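Long-range contacts in uncharacterized protein (Pseudomonas aeruginosa UCBPP-PA14, PDB 3FD9), which is a transcriptional anti-activator that probably keeps the type III secretion regulon off by disrupting self-association and DNA binding of the activator ExsA: residues 23-28 with 56-61; 49-54 with 85-90; 105-110 with 238-243; 121-126 with 177-182. All blocks are in the same frame, centred on the assembly; numbering follows the deposited sequence.

How the interactions relate
Interactions 1 and 2 both use helix 52-60 in the N-terminal region, and their segments alternate along the chain. They touch directly through a salt bridge between Arg57 and Asp89, and the centres of the two contacts are about 13 Å apart. Interaction 3 ties helix 96-115 to the C-terminal helix 232-241; Arg60 of interaction 1 packs on Pro106 there, although the centres of these two contacts lie about 19 Å apart. Interaction 4 is at the root of the long helical hairpin, nested in the loop that interaction 3 closes, with nearest atoms about 6 Å from it. Interactions 2 and 4 lie on opposite sides of the chain's centre, about 28 Å between their centres.

Interaction 1 of 4, residues 23-28 with 56-61; sequences RESGII and QRLARG
Arg57 meets Ile27 through its backbone, while its guanidinium is gripped elsewhere: NH1 forms a salt bridge with Asp89 OD1, and NE donates to the carbonyl of Leu62. That leaves the contact itself to apolar atoms. Ile27 points its side chain at the end of helix 52-60 and splits its reach. Its CG1 meets Leu58 CD1 at 3.5 Å, and its terminal CD1 runs on over the backbone, 3.7 Å from Arg57 O and 3.6 Å from Gly61 C. Leu58 sets out alongside rather than straight across; with CG anti to the backbone N (chi1 174°), CD1 swings in between Ile27 and Ser25, coming 3.5 Å from Ser25 CB. The two branched chains of Ile27 and Leu58 cross at about a right angle.

Both segments are helix ends closed by Schellman motifs, at Gly26 and Gly61, each with positive phi. Behind the first turn, well back from 56-61, Arg23 folds across, and its NE donates to Ile28 O at 2.8 Å with an angle of 160°, the acceptor lying in the guanidinium plane. Tyr22 packs against both Ile27 and Leu58, and Ile27 is also tied by backbone bonding to Leu64. Segment 23-28 thus closes its own polar bond and the charge of Arg57 is directed away to Asp89, so the two helix ends meet through apolar packing.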
# COMPACT_ATOMS: atom_id res chain seq x y z
N ARG A 23 6.14 -3.40 -5.12
CA ARG A 23 5.70 -3.16 -3.77
C ARG A 23 4.91 -1.86 -3.73
O ARG A 23 3.78 -1.83 -3.23
CB ARG A 23 6.91 -3.12 -2.83
CG ARG A 23 7.54 -4.49 -2.59
CD ARG A 23 6.98 -5.18 -1.35
NE ARG A 23 5.60 -4.81 -1.07
CZ ARG A 23 5.21 -4.04 -0.05
NH1 ARG A 23 6.11 -3.55 0.81
NH2 ARG A 23 3.92 -3.77 0.12
N GLU A 24 5.48 -0.78 -4.26
CA GLU A 24 4.79 0.51 -4.27
C GLU A 24 3.42 0.47 -4.96
O GLU A 24 2.49 1.17 -4.55
CB GLU A 24 5.64 1.57 -4.96
CG GLU A 24 6.85 2.03 -4.17
CD GLU A 24 7.78 2.88 -5.02
OE1 GLU A 24 7.38 3.27 -6.14
OE2 GLU A 24 8.92 3.17 -4.56
N SER A 25 3.31 -0.36 -5.99
CA SER A 25 2.07 -0.46 -6.75
C SER A 25 1.11 -1.48 -6.16
O SER A 25 0.07 -1.76 -6.76
CB SER A 25 2.36 -0.85 -8.20
OG SER A 25 2.90 0.25 -8.92
N GLY A 26 1.46 -2.04 -5.00
CA GLY A 26 0.61 -3.00 -4.33
C GLY A 26 0.30 -4.21 -5.19
O GLY A 26 -0.78 -4.79 -5.12
N ILE A 27 1.26 -4.59 -6.03
CA ILE A 27 1.10 -5.76 -6.87
C ILE A 27 1.54 -7.00 -6.09
O ILE A 27 0.97 -8.08 -6.24
CB ILE A 27 1.92 -5.63 -8.17
CG1 ILE A 27 1.43 -4.42 -8.97
CG2 ILE A 27 1.79 -6.87 -9.04
CD1 ILE A 27 -0.03 -4.56 -9.43
N ILE A 28 2.56 -6.80 -5.26
CA ILE A 28 3.16 -7.86 -4.45
C ILE A 28 3.27 -7.38 -3.00
O ILE A 28 3.90 -6.36 -2.72
CB ILE A 28 4.56 -8.19 -4.96
CG1 ILE A 28 4.53 -8.46 -6.47
CG2 ILE A 28 5.13 -9.39 -4.24
CD1 ILE A 28 5.69 -9.29 -6.98
N GLN A 56 2.36 -7.14 -17.25
CA GLN A 56 0.97 -6.94 -17.62
C GLN A 56 0.15 -6.73 -16.36
O GLN A 56 -0.67 -5.82 -16.27
CB GLN A 56 0.48 -8.16 -18.40
CG GLN A 56 -1.01 -8.19 -18.75
CD GLN A 56 -1.34 -9.30 -19.76
OE1 GLN A 56 -0.95 -9.23 -20.93
NE2 GLN A 56 -2.06 -10.32 -19.30
N ARG A 57 0.37 -7.59 -15.36
CA ARG A 57 -0.33 -7.45 -14.09
C ARG A 57 -0.00 -6.12 -13.42
O ARG A 57 -0.89 -5.47 -12.88
CB ARG A 57 -0.05 -8.63 -13.17
CG ARG A 57 -0.64 -9.92 -13.70
CD ARG A 57 -0.68 -11.01 -12.66
NE ARG A 57 -1.66 -10.71 -11.62
CZ ARG A 57 -2.77 -11.42 -11.40
NH1 ARG A 57 -3.04 -12.49 -12.15
NH2 ARG A 57 -3.59 -11.07 -10.43
N LEU A 58 1.26 -5.71 -13.48
CA LEU A 58 1.64 -4.42 -12.91
C LEU A 58 0.85 -3.27 -13.55
O LEU A 58 0.18 -2.50 -12.85
CB LEU A 58 3.15 -4.18 -13.06
CG LEU A 58 3.67 -2.80 -12.63
CD1 LEU A 58 3.31 -2.49 -11.20
CD2 LEU A 58 5.19 -2.72 -12.81
N ALA A 59 0.93 -3.18 -14.87
CA ALA A 59 0.24 -2.13 -15.61
C ALA A 59 -1.27 -2.10 -15.32
O ALA A 59 -1.90 -1.04 -15.34
CB ALA A 59 0.48 -2.30 -17.09
N ARG A 60 -1.84 -3.26 -15.04
CA ARG A 60 -3.28 -3.37 -14.87
C ARG A 60 -3.69 -3.25 -13.40
O ARG A 60 -4.87 -3.15 -13.09
CB ARG A 60 -3.79 -4.67 -15.49
CG ARG A 60 -3.51 -4.75 -16.99
CD ARG A 60 -3.97 -6.06 -17.62
NE ARG A 60 -3.79 -6.04 -19.07
CZ ARG A 60 -4.12 -7.06 -19.87
NH1 ARG A 60 -4.62 -8.17 -19.36
NH2 ARG A 60 -3.94 -6.96 -21.18
N GLY A 61 -2.70 -3.26 -12.51
CA GLY A 61 -2.96 -3.18 -11.09
C GLY A 61 -3.49 -4.48 -10.50
O GLY A 61 -4.18 -4.48 -9.48

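Interaction 2 of 4, residues 49-54 with 85-90; sequences FRCEWL and AELGDR
This is a buried tryptophan-centred contact, where Trp53 in the first turn of helix 52-60 packs against Leu87, Gly88 and Asp89 in the loop leading to strand 90-92. Leu87 lies over one face of the indole: its CB sits 4.0 Å from the centroid of the five-membered ring of Trp53, 26° off the normal, a CH-pi contact. Leu87 CD1 reaches the six-membered ring, 3.5 Å from Trp53 CE3, and comes 4.2 Å from Cys51 SG. A chi1 of 175° swings the Trp53 ring away from its own backbone N and out to the loop.

At the indole edge, Trp53 NE1 donates to Asp89 OD2 at 3.0 Å with an N-H...O angle of 148°. The bond is moderately bent, and NE1 approaches OD2 from above the carboxylate plane. Arg57, already paired with OD1, probably offsets the charge of Asp89, which has the like-charged Glu68 close by.

Cys51 SG caps the helix by accepting from Leu54 N at 3.6 Å, a side-chain N-cap. On the loop side, Asp89 pairs through its backbone with His251. An N-capped helix start thus packs on the loop leading into strand 90-92, which pairs in parallel with 251-253.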
# COMPACT_ATOMS: atom_id res chain seq x y z
N PHE A 49 10.84 -10.34 -12.55
CA PHE A 49 10.45 -8.95 -12.45
C PHE A 49 10.34 -8.29 -13.81
O PHE A 49 9.60 -7.33 -13.97
CB PHE A 49 11.42 -8.16 -11.56
CG PHE A 49 11.28 -8.47 -10.09
CD1 PHE A 49 12.39 -8.54 -9.27
CD2 PHE A 49 10.03 -8.70 -9.53
CE1 PHE A 49 12.26 -8.83 -7.92
CE2 PHE A 49 9.90 -8.99 -8.18
CZ PHE A 49 11.01 -9.06 -7.38
N ARG A 50 11.06 -8.83 -14.79
CA ARG A 50 11.08 -8.23 -16.12
C ARG A 50 10.16 -8.93 -17.12
O ARG A 50 10.00 -8.48 -18.26
CB ARG A 50 12.51 -8.19 -16.67
CG ARG A 50 13.20 -6.84 -16.48
CD ARG A 50 14.71 -6.96 -16.61
NE ARG A 50 15.10 -8.04 -17.50
CZ ARG A 50 15.74 -9.14 -17.10
NH1 ARG A 50 16.07 -9.29 -15.83
NH2 ARG A 50 16.06 -10.08 -17.99
N CYS A 51 9.54 -10.03 -16.70
CA CYS A 51 8.77 -10.84 -17.64
C CYS A 51 7.45 -10.18 -18.04
O CYS A 51 6.89 -9.38 -17.30
CB CYS A 51 8.56 -12.25 -17.09
SG CYS A 51 7.21 -12.45 -15.93
N GLU A 52 6.95 -10.53 -19.22
CA GLU A 52 5.76 -9.89 -19.78
C GLU A 52 4.51 -10.06 -18.92
O GLU A 52 3.75 -9.11 -18.74
CB GLU A 52 5.48 -10.42 -21.19
CG GLU A 52 6.34 -9.79 -22.26
CD GLU A 52 5.92 -8.37 -22.59
OE1 GLU A 52 5.20 -7.75 -21.76
OE2 GLU A 52 6.29 -7.88 -23.68
N TRP A 53 4.31 -11.27 -18.42
CA TRP A 53 3.15 -11.61 -17.59
C TRP A 53 3.07 -10.69 -16.39
O TRP A 53 2.07 -10.02 -16.18
CB TRP A 53 3.21 -13.06 -17.13
CG TRP A 53 2.13 -13.46 -16.18
CD1 TRP A 53 0.82 -13.71 -16.50
CD2 TRP A 53 2.25 -13.69 -14.77
NE1 TRP A 53 0.12 -14.07 -15.37
CE2 TRP A 53 0.97 -14.06 -14.29
CE3 TRP A 53 3.31 -13.61 -13.86
CZ2 TRP A 53 0.72 -14.35 -12.96
CZ3 TRP A 53 3.07 -13.90 -12.53
CH2 TRP A 53 1.78 -14.26 -12.09
N LEU A 54 4.14 -10.65 -15.61
CA LEU A 54 4.13 -9.84 -14.40
C LEU A 54 4.05 -8.36 -14.75
O LEU A 54 3.49 -7.57 -14.00
CB LEU A 54 5.36 -10.15 -13.54
CG LEU A 54 5.35 -9.54 -12.13
CD1 LEU A 54 4.04 -9.86 -11.41
CD2 LEU A 54 6.54 -10.01 -11.31
N ALA A 85 7.59 -17.70 -19.80
CA ALA A 85 6.67 -17.82 -20.91
C ALA A 85 5.52 -18.77 -20.60
O ALA A 85 4.57 -18.88 -21.38
CB ALA A 85 7.41 -18.27 -22.16
N GLU A 86 5.61 -19.47 -19.47
CA GLU A 86 4.59 -20.44 -19.08
C GLU A 86 3.60 -19.87 -18.09
O GLU A 86 2.63 -20.53 -17.71
CB GLU A 86 5.24 -21.70 -18.50
CG GLU A 86 5.74 -22.66 -19.56
CD GLU A 86 4.62 -23.12 -20.48
OE1 GLU A 86 3.56 -23.53 -19.96
OE2 GLU A 86 4.81 -23.08 -21.72
N LEU A 87 3.84 -18.64 -17.66
CA LEU A 87 2.97 -17.99 -16.70
C LEU A 87 1.73 -17.43 -17.38
O LEU A 87 1.83 -16.78 -18.41
CB LEU A 87 3.72 -16.85 -16.00
CG LEU A 87 4.84 -17.28 -15.06
CD1 LEU A 87 5.64 -16.08 -14.61
CD2 LEU A 87 4.27 -18.02 -13.89
N GLY A 88 0.57 -17.69 -16.78
CA GLY A 88 -0.67 -17.11 -17.25
C GLY A 88 -1.72 -17.24 -16.17
O GLY A 88 -1.47 -17.82 -15.11
N ASP A 89 -2.91 -16.70 -16.43
CA ASP A 89 -4.00 -16.78 -15.48
C ASP A 89 -5.16 -17.54 -16.08
O ASP A 89 -5.33 -17.57 -17.29
CB ASP A 89 -4.46 -15.39 -15.09
CG ASP A 89 -3.38 -14.60 -14.40
OD1 ASP A 89 -3.04 -14.94 -13.24
OD2 ASP A 89 -2.87 -13.63 -15.01
N ARG A 90 -5.96 -18.17 -15.22
CA ARG A 90 -7.23 -18.74 -15.63
C ARG A 90 -8.26 -17.71 -15.23
O ARG A 90 -8.40 -17.40 -14.05
CB ARG A 90 -7.49 -20.06 -14.90
CG ARG A 90 -6.27 -20.96 -14.74
CD ARG A 90 -6.11 -21.92 -15.90
NE ARG A 90 -7.25 -22.83 -16.02
CZ ARG A 90 -7.31 -23.86 -16.87
NH1 ARG A 90 -6.28 -24.11 -17.68
NH2 ARG A 90 -8.39 -24.63 -16.92

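Interaction 3 of 4, residues 105-110 with 238-243; sequences LPVYGW and AWLHER
Val107 is the first residue of 105-110 to make a real contact with 238-243. It follows Pro106, whose nitrogen has no bond to the turn before and so kinks helix 96-115. Val107 turns CG2 towards the partner helix, 3.5 Å from Leu240 CD2 and 4.0 Å from Trp239 CZ3, sitting between the two and crossing both side chains at about a right angle. Leu219 of helix 217-223 packs on the same valine.

One turn on, Trp110 carries the larger share. Its first torsion is fully extended from the backbone N (chi1 179°), and the indole is carried out to Trp239 and Arg243. Trp239 brings its edge to the face of Trp110, a T-shaped pair whose six-membered rings are 5.5 Å apart at their centroids with planes at 74°; the closest atoms are Trp110 CZ3 and Trp239 CH2, 4.0 Å apart. Arg243 lays its aliphatic chain over a face of Trp110: its CD is 3.8 Å from the centroid of the six-membered ring, a CH-pi contact.

Arg243 then bends back on its own segment. Its NE sits over the Trp239 ring and donates to Trp239 O at 3.2 Å, the angle 168° and the oxygen in the guanidinium plane. That bond holds the NE end of the chain back against its own helix end. Trp239 is backed by Cys218 and Leu219 of helix 217-223, and Leu245 packs on Trp110. Helix 96-115 is thereby joined to the C-terminal helix 232-241 through a T-shaped aromatic pair flanked by Val107, Leu240 and the methylenes of Arg243, in a mainly helical fold.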
# COMPACT_ATOMS: atom_id res chain seq x y z
N LEU A 105 -10.84 -2.98 -20.62
CA LEU A 105 -9.84 -1.93 -20.45
C LEU A 105 -8.62 -2.08 -21.37
O LEU A 105 -8.20 -1.12 -22.02
CB LEU A 105 -9.41 -1.82 -18.99
CG LEU A 105 -10.43 -1.21 -18.04
CD1 LEU A 105 -9.78 -0.91 -16.72
CD2 LEU A 105 -11.06 0.05 -18.62
N PRO A 106 -8.02 -3.28 -21.42
CA PRO A 106 -6.94 -3.50 -22.39
C PRO A 106 -7.40 -3.24 -23.82
O PRO A 106 -6.75 -2.51 -24.57
CB PRO A 106 -6.61 -4.98 -22.21
CG PRO A 106 -7.00 -5.28 -20.79
CD PRO A 106 -8.23 -4.45 -20.55
N VAL A 107 -8.52 -3.83 -24.19
CA VAL A 107 -9.06 -3.69 -25.53
C VAL A 107 -9.29 -2.23 -25.89
O VAL A 107 -9.02 -1.81 -27.01
CB VAL A 107 -10.38 -4.46 -25.69
CG1 VAL A 107 -11.15 -3.97 -26.90
CG2 VAL A 107 -10.10 -5.96 -25.77
N TYR A 108 -9.77 -1.45 -24.93
CA TYR A 108 -10.07 -0.05 -25.20
C TYR A 108 -8.79 0.75 -25.37
O TYR A 108 -8.73 1.67 -26.17
CB TYR A 108 -10.92 0.57 -24.09
CG TYR A 108 -11.34 1.98 -24.42
CD1 TYR A 108 -12.60 2.24 -24.98
CD2 TYR A 108 -10.49 3.05 -24.20
CE1 TYR A 108 -12.99 3.53 -25.29
CE2 TYR A 108 -10.87 4.34 -24.51
CZ TYR A 108 -12.12 4.58 -25.06
OH TYR A 108 -12.49 5.86 -25.35
N GLY A 109 -7.77 0.41 -24.60
CA GLY A 109 -6.48 1.05 -24.76
C GLY A 109 -5.92 0.77 -26.13
O GLY A 109 -5.35 1.64 -26.78
N TRP A 110 -6.08 -0.47 -26.57
CA TRP A 110 -5.65 -0.87 -27.90
C TRP A 110 -6.47 -0.13 -28.97
O TRP A 110 -5.90 0.52 -29.84
CB TRP A 110 -5.77 -2.38 -28.07
CG TRP A 110 -5.37 -2.85 -29.41
CD1 TRP A 110 -4.12 -3.22 -29.81
CD2 TRP A 110 -6.22 -3.00 -30.55
NE1 TRP A 110 -4.14 -3.59 -31.13
CE2 TRP A 110 -5.41 -3.46 -31.61
CE3 TRP A 110 -7.58 -2.78 -30.78
CZ2 TRP A 110 -5.93 -3.71 -32.87
CZ3 TRP A 110 -8.08 -3.03 -32.04
CH2 TRP A 110 -7.26 -3.49 -33.07
N ALA A 238 -7.74 -15.84 -28.51
CA ALA A 238 -6.93 -15.71 -29.72
C ALA A 238 -6.89 -14.27 -30.23
O ALA A 238 -5.85 -13.80 -30.68
CB ALA A 238 -7.47 -16.62 -30.80
N TRP A 239 -8.02 -13.59 -30.16
CA TRP A 239 -8.11 -12.22 -30.65
C TRP A 239 -7.18 -11.32 -29.85
O TRP A 239 -6.41 -10.55 -30.42
CB TRP A 239 -9.54 -11.70 -30.54
CG TRP A 239 -9.78 -10.45 -31.31
CD1 TRP A 239 -10.16 -10.36 -32.61
CD2 TRP A 239 -9.68 -9.10 -30.83
NE1 TRP A 239 -10.29 -9.04 -32.98
CE2 TRP A 239 -10.01 -8.25 -31.90
CE3 TRP A 239 -9.34 -8.54 -29.60
CZ2 TRP A 239 -10.00 -6.87 -31.78
CZ3 TRP A 239 -9.34 -7.16 -29.48
CH2 TRP A 239 -9.67 -6.34 -30.57
N LEU A 240 -7.24 -11.44 -28.53
CA LEU A 240 -6.45 -10.60 -27.64
C LEU A 240 -4.99 -10.92 -27.84
O LEU A 240 -4.15 -10.02 -27.93
CB LEU A 240 -6.83 -10.86 -26.19
CG LEU A 240 -8.25 -10.51 -25.76
CD1 LEU A 240 -8.50 -10.96 -24.32
CD2 LEU A 240 -8.48 -9.03 -25.91
N HIS A 241 -4.70 -12.21 -27.91
CA HIS A 241 -3.33 -12.68 -28.06
C HIS A 241 -2.65 -12.12 -29.32
O HIS A 241 -1.55 -11.59 -29.25
CB HIS A 241 -3.31 -14.20 -28.08
CG HIS A 241 -1.95 -14.78 -27.87
ND1 HIS A 241 -1.43 -15.76 -28.68
CD2 HIS A 241 -0.99 -14.50 -26.96
CE1 HIS A 241 -0.21 -16.07 -28.27
NE2 HIS A 241 0.08 -15.32 -27.23
N GLU A 242 -3.31 -12.24 -30.46
CA GLU A 242 -2.73 -11.77 -31.72
C GLU A 242 -2.47 -10.27 -31.71
O GLU A 242 -1.92 -9.73 -32.67
CB GLU A 242 -3.65 -12.12 -32.88
CG GLU A 242 -3.42 -13.53 -33.42
CD GLU A 242 -4.65 -14.11 -34.07
OE1 GLU A 242 -5.36 -13.37 -34.79
OE2 GLU A 242 -4.91 -15.32 -33.86
N ARG A 243 -2.85 -9.62 -30.62
CA ARG A 243 -2.70 -8.18 -30.49
C ARG A 243 -1.95 -7.86 -29.21
O ARG A 243 -1.91 -6.71 -28.75
CB ARG A 243 -4.07 -7.51 -30.52
CG ARG A 243 -4.49 -7.07 -31.89
CD ARG A 243 -5.99 -6.93 -32.00
NE ARG A 243 -6.61 -8.15 -32.50
CZ ARG A 243 -7.08 -8.31 -33.73
NH1 ARG A 243 -7.00 -7.31 -34.61
NH2 ARG A 243 -7.62 -9.46 -34.09

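Interaction 4 of 4, residues 121-126 with 177-182; sequences GWRLSL and GKLETA
Leu179, set among Trp122, Leu126 and the CG of Arg123, makes the packed part of this contact; the charged end of Lys178 and the guanidinium of Arg123 make its looser side. Leu179 reaches across from helix 157-189 with its two methyls used separately. CD1 meets Leu126 CD1 tip to tip at 3.8 Å, while CD2 slots between Trp122 and Arg123, 4.0 Å from Trp122 CE3 near the ring plane and 3.9 Å from Arg123 CG. Trp122 and Leu179 slide past each other in opposite directions, and the leucine, the buried residue of the group, is further covered by Ile119 from the start of helix 119-147.

Toward solvent, Lys178 lies over a face of Trp122. Its CB is 3.7 Å from the centroid of the six-membered ring in a CH-pi contact, and 3.4 Å from Trp122 CZ3. With the chain extended beyond CG, CD continues over the ring while NZ runs on past it. On the other flank, Leu179 CD2 also lies over the guanidinium of Arg123. Arg38 and Arg42 of the third subunit come near that same arginine, so Glu112 probably offsets some of the gathered positive charge.

The two segments run roughly antiparallel, at 137° between their N-to-C directions, with axes 10.5 Å apart at closest approach. They are the arms of the ExsD helical hairpin near its base. The chemistry is therefore hydrophobic in the middle and amphipathic at the edges: the long basic side chains lend methylenes or a flat face to packing, and Arg123 NH2 forms a salt bridge with Glu112, while Lys178 NZ has a long, weak pairing with Glu174.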
# COMPACT_ATOMS: atom_id res chain seq x y z
N GLY A 121 1.87 6.85 -25.64
CA GLY A 121 3.08 7.55 -25.24
C GLY A 121 2.78 8.80 -24.43
O GLY A 121 3.47 9.10 -23.45
N TRP A 122 1.75 9.53 -24.84
CA TRP A 122 1.37 10.74 -24.11
C TRP A 122 0.95 10.42 -22.67
O TRP A 122 1.35 11.12 -21.74
CB TRP A 122 0.24 11.48 -24.82
CG TRP A 122 0.57 11.89 -26.22
CD1 TRP A 122 1.81 11.96 -26.78
CD2 TRP A 122 -0.35 12.31 -27.23
NE1 TRP A 122 1.72 12.39 -28.08
CE2 TRP A 122 0.40 12.61 -28.39
CE3 TRP A 122 -1.74 12.45 -27.28
CZ2 TRP A 122 -0.19 13.05 -29.57
CZ3 TRP A 122 -2.33 12.88 -28.46
CH2 TRP A 122 -1.55 13.18 -29.59
N ARG A 123 0.16 9.37 -22.50
CA ARG A 123 -0.38 9.01 -21.19
C ARG A 123 0.71 8.76 -20.18
O ARG A 123 0.72 9.38 -19.11
CB ARG A 123 -1.31 7.80 -21.28
CG ARG A 123 -2.64 8.10 -21.93
CD ARG A 123 -3.62 6.95 -21.82
NE ARG A 123 -4.85 7.26 -22.54
CZ ARG A 123 -5.68 8.26 -22.22
NH1 ARG A 123 -5.41 9.04 -21.18
NH2 ARG A 123 -6.78 8.47 -22.93
N LEU A 124 1.63 7.86 -20.50
CA LEU A 124 2.69 7.53 -19.57
C LEU A 124 3.60 8.73 -19.35
O LEU A 124 4.10 8.94 -18.24
CB LEU A 124 3.48 6.30 -20.03
CG LEU A 124 4.34 6.40 -21.28
CD1 LEU A 124 5.72 6.95 -20.94
CD2 LEU A 124 4.47 5.03 -21.93
N SER A 125 3.79 9.53 -20.38
CA SER A 125 4.57 10.75 -20.24
C SER A 125 3.97 11.64 -19.16
O SER A 125 4.69 12.27 -18.39
CB SER A 125 4.65 11.52 -21.56
OG SER A 125 5.41 10.80 -22.52
N LEU A 126 2.64 11.68 -19.10
CA LEU A 126 1.97 12.39 -18.02
C LEU A 126 2.38 11.80 -16.68
O LEU A 126 2.75 12.53 -15.76
CB LEU A 126 0.45 12.32 -18.17
CG LEU A 126 -0.20 13.51 -18.88
CD1 LEU A 126 -1.71 13.48 -18.68
CD2 LEU A 126 0.39 14.81 -18.36
N GLY A 177 -3.72 18.65 -23.32
CA GLY A 177 -4.44 19.25 -24.43
C GLY A 177 -4.66 18.26 -25.55
O GLY A 177 -5.79 18.05 -25.99
N LYS A 178 -3.57 17.65 -26.01
CA LYS A 178 -3.64 16.64 -27.07
C LYS A 178 -4.59 15.51 -26.68
O LYS A 178 -5.35 15.02 -27.51
CB LYS A 178 -2.26 16.06 -27.34
CG LYS A 178 -1.22 17.05 -27.83
CD LYS A 178 0.15 16.37 -27.93
CE LYS A 178 1.19 17.25 -28.61
NZ LYS A 178 2.50 16.54 -28.70
N LEU A 179 -4.53 15.11 -25.42
CA LEU A 179 -5.34 14.00 -24.94
C LEU A 179 -6.80 14.38 -24.83
O LEU A 179 -7.69 13.54 -24.99
CB LEU A 179 -4.82 13.51 -23.58
CG LEU A 179 -3.50 12.75 -23.58
CD1 LEU A 179 -2.84 12.84 -22.23
CD2 LEU A 179 -3.71 11.30 -23.98
N GLU A 180 -7.07 15.65 -24.55
CA GLU A 180 -8.45 16.11 -24.46
C GLU A 180 -9.06 16.06 -25.85
O GLU A 180 -10.20 15.65 -26.03
CB GLU A 180 -8.52 17.52 -23.88
CG GLU A 180 -9.69 17.75 -22.94
CD GLU A 180 -11.04 17.49 -23.60
OE1 GLU A 180 -11.35 18.18 -24.60
OE2 GLU A 180 -11.79 16.62 -23.11
N THR A 181 -8.28 16.48 -26.84
CA THR A 181 -8.73 16.44 -28.22
C THR A 181 -8.98 14.99 -28.67
O THR A 181 -10.04 14.69 -29.22
CB THR A 181 -7.72 17.11 -29.17
OG1 THR A 181 -7.45 18.45 -28.72
CG2 THR A 181 -8.26 17.15 -30.59
N ALA A 182 -8.02 14.11 -28.42
CA ALA A 182 -8.16 12.71 -28.80
C ALA A 182 -9.41 12.11 -28.17
O ALA A 182 -10.20 11.44 -28.84
CB ALA A 182 -6.93 11.92 -28.41